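PDB 2OC3: tyrosine-protein phosphatase non-receptor type 18 from Homo sapiens, which hydrolyses phosphotyrosine in proteins, dephosphorylating autophosphorylated tyrosine kinases; this chain is its catalytic domain. Local coordinates for residues L132-E137 and G241-V246. Numbering follows the deposited sequence.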
ATOM      1  N   LEU A 132       5.139   0.025  -4.203  1.00  7.28           N
ATOM      2  CA  LEU A 132       5.827   0.387  -2.982  1.00  6.88           C
ATOM      3  C   LEU A 132       5.663  -0.768  -2.021  1.00  8.12           C
ATOM      4  O   LEU A 132       4.536  -1.082  -1.666  1.00  6.55           O
ATOM      5  CB  LEU A 132       5.236   1.650  -2.367  1.00  7.09           C
ATOM      6  CG  LEU A 132       5.387   2.977  -3.136  1.00  7.56           C
ATOM      7  CD1 LEU A 132       4.373   3.175  -4.215  1.00 11.14           C
ATOM      8  CD2 LEU A 132       5.341   4.173  -2.170  1.00 12.09           C
ATOM      9  N   MET A 133       6.769  -1.323  -1.543  1.00  7.21           N
ATOM     10  CA  MET A 133       6.811  -2.482  -0.648  1.00  5.99           C
ATOM     11  C   MET A 133       7.399  -1.996   0.680  1.00  7.76           C
ATOM     12  O   MET A 133       8.517  -1.456   0.710  1.00  8.35           O
ATOM     13  CB  MET A 133       7.703  -3.598  -1.220  1.00  5.99           C
ATOM     14  CG  MET A 133       7.973  -4.707  -0.240  1.00 10.31           C
ATOM     15  SD  MET A 133       8.745  -6.075  -1.108  1.00  8.22           S
ATOM     16  CE  MET A 133       9.023  -7.262   0.216  1.00  8.02           C
ATOM     17  N   ALA A 134       6.652  -2.138   1.782  1.00  6.51           N
ATOM     18  CA  ALA A 134       7.098  -1.619   3.066  1.00  6.22           C
ATOM     19  C   ALA A 134       7.379  -2.720   4.038  1.00  8.76           C
ATOM     20  O   ALA A 134       6.972  -2.612   5.206  1.00 10.16           O
ATOM     21  CB  ALA A 134       6.026  -0.684   3.691  1.00  9.86           C
ATOM     22  N   CYS A 135       8.027  -3.777   3.583  1.00  8.52           N
ATOM     23  CA  CYS A 135       8.473  -4.843   4.464  1.00  7.16           C
ATOM     24  C   CYS A 135       9.630  -5.549   3.773  1.00  9.14           C
ATOM     25  O   CYS A 135       9.960  -5.282   2.626  1.00  7.42           O
ATOM     26  CB  CYS A 135       7.337  -5.824   4.786  1.00  9.17           C
ATOM     27  SG  CYS A 135       6.809  -6.896   3.475  1.00 11.99           S
ATOM     28  N   ARG A 136      10.265  -6.445   4.524  1.00  7.82           N
ATOM     29  CA  ARG A 136      11.267  -7.361   3.955  1.00  8.36           C
ATOM     30  C   ARG A 136      10.631  -8.724   3.726  1.00  7.18           C
ATOM     31  O   ARG A 136       9.616  -9.040   4.340  1.00  8.31           O
ATOM     32  CB  ARG A 136      12.434  -7.525   4.911  1.00  8.58           C
ATOM     33  CG  ARG A 136      13.318  -6.276   5.039  1.00  8.58           C
ATOM     34  CD  ARG A 136      14.257  -6.389   6.217  1.00 10.53           C
ATOM     35  NE  ARG A 136      13.569  -6.362   7.494  1.00 11.52           N
ATOM     36  CZ  ARG A 136      13.872  -7.062   8.578  1.00 10.38           C
ATOM     37  NH1 ARG A 136      14.874  -7.941   8.549  1.00 12.60           N
ATOM     38  NH2 ARG A 136      13.101  -6.913   9.660  1.00 13.73           N
ATOM     39  N   GLU A 137      11.301  -9.577   2.949  1.00  6.59           N
ATOM     40  CA  GLU A 137      10.837 -10.962   2.758  1.00  7.80           C
ATOM     41  C   GLU A 137      10.693 -11.723   4.074  1.00  7.51           C
ATOM     42  O   GLU A 137       9.734 -12.435   4.294  1.00  9.28           O
ATOM     43  CB  GLU A 137      11.799 -11.709   1.857  1.00 10.48           C
ATOM     44  CG  GLU A 137      11.700 -11.372   0.427  1.00 16.28           C
ATOM     45  CD  GLU A 137      12.891 -11.937  -0.303  1.00 21.66           C
ATOM     46  OE1 GLU A 137      12.971 -13.178  -0.381  1.00 21.09           O
ATOM     47  OE2 GLU A 137      13.765 -11.126  -0.678  1.00 30.40           O
ATOM     48  N   GLY A 241      -0.989   1.589   5.105  1.00  6.17           N
ATOM     49  CA  GLY A 241      -1.827   2.767   5.363  1.00  7.14           C
ATOM     50  C   GLY A 241      -1.039   4.020   5.670  1.00  8.17           C
ATOM     51  O   GLY A 241      -1.444   5.113   5.264  1.00  8.16           O
ATOM     52  N   VAL A 242       0.114   3.881   6.313  1.00  6.14           N
ATOM     53  CA  VAL A 242       0.992   5.042   6.519  1.00  5.54           C
ATOM     54  C   VAL A 242       1.417   5.590   5.160  1.00  8.39           C
ATOM     55  O   VAL A 242       1.300   6.790   4.909  1.00  8.45           O
ATOM     56  CB  VAL A 242       2.216   4.707   7.384  1.00  6.44           C
ATOM     57  CG1 VAL A 242       3.221   5.873   7.358  1.00  9.17           C
ATOM     58  CG2 VAL A 242       1.760   4.407   8.807  1.00  8.50           C
ATOM     59  N   LEU A 243       1.941   4.742   4.277  1.00  7.52           N
ATOM     60  CA  LEU A 243       2.408   5.205   2.975  1.00  7.72           C
ATOM     61  C   LEU A 243       1.307   5.868   2.163  1.00  6.29           C
ATOM     62  O   LEU A 243       1.530   6.922   1.548  1.00  7.93           O
ATOM     63  CB  LEU A 243       3.007   4.076   2.142  1.00  8.48           C
ATOM     64  CG  LEU A 243       4.389   3.602   2.563  1.00  8.67           C
ATOM     65  CD1 LEU A 243       4.865   2.454   1.737  1.00 12.93           C
ATOM     66  CD2 LEU A 243       5.457   4.717   2.491  1.00 14.43           C
ATOM     67  N   CYS A 244       0.120   5.254   2.121  1.00  5.54           N
ATOM     68  CA  CYS A 244      -0.979   5.822   1.323  1.00  6.79           C
ATOM     69  C   CYS A 244      -1.396   7.162   1.889  1.00  9.64           C
ATOM     70  O   CYS A 244      -1.691   8.117   1.128  1.00  9.52           O
ATOM     71  CB  CYS A 244      -2.188   4.899   1.258  1.00  8.77           C
ATOM     72  SG  CYS A 244      -1.862   3.352   0.321  1.00  9.15           S
ATOM     73  N   THR A 245      -1.413   7.286   3.207  1.00  7.49           N
ATOM     74  CA  THR A 245      -1.842   8.542   3.819  1.00  6.81           C
ATOM     75  C   THR A 245      -0.802   9.642   3.573  1.00  8.45           C
ATOM     76  O   THR A 245      -1.167  10.797   3.286  1.00  9.82           O
ATOM     77  CB  THR A 245      -2.088   8.389   5.333  1.00  9.40           C
ATOM     78  OG1 THR A 245      -3.091   7.387   5.546  1.00 11.24           O
ATOM     79  CG2 THR A 245      -2.551   9.716   5.934  1.00 13.27           C
ATOM     80  N   VAL A 246       0.484   9.309   3.673  1.00  7.07           N
ATOM     81  CA  VAL A 246       1.521  10.301   3.439  1.00  7.83           C
ATOM     82  C   VAL A 246       1.412  10.815   1.996  1.00  7.80           C
ATOM     83  O   VAL A 246       1.485  12.027   1.719  1.00  9.27           O
ATOM     84  CB  VAL A 246       2.919   9.696   3.713  1.00  7.98           C
ATOM     85  CG1 VAL A 246       4.058  10.623   3.173  1.00  7.86           C
ATOM     86  CG2 VAL A 246       3.087   9.383   5.186  1.00  7.99           C
TER
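Leu243 reaches from helix 238-254 to the end of strand 130-133 and sets one methyl, CD1, against Leu132 and Ala134. Both approaches are apolar: CD1 lies 3.9 Å from CB of Ala134 and 4.2 Å from CB of Leu132, so a single branch spans two side chains two residues apart on the same side of the chain. Leu243 has its CG anti to the carbonyl carbon (chi1 -75°) and CD1 anti to CA across the CB-CG bond (chi2 177°), an extended shape carrying the methyl toward 132-137 (CA of Ala134 to CA of Leu243, 8.3 Å). Met133, between the two, turns its side chain to the other face of the sheet, onto Tyr148 and Trp149. All three touching residues are buried, and Met214 and Met211 of helix 209-222 continue the apolar layer beside Leu132 and Leu243.

The polar bonds lie within the helix or lead away from the pair. One turn of helix is doubly tied at O of Gly241, which accepts from N of Thr245 at 3.0 Å and from OG1 of Thr245 at 2.8 Å; the two donors come from opposite faces of the carbonyl plane, the hydroxyl tilted 29° out of it. In 132-137, backbone bonds join Leu132 to Cys230 and His232, while O of Ala134 accepts from NH1 of Arg239.

That last bond links the residue just after the strand to the phosphate-binding loop: Arg239 probably binds the substrate phosphate, as in related phosphatases, and the nearest side-chain atoms of Ala134 and Cys233, the predicted phosphocysteine nucleophile, are about 4 Å apart. A helix leaving the signature loop and packing on the central mixed sheet beneath the active site is characteristic of the classical protein tyrosine phosphatase fold.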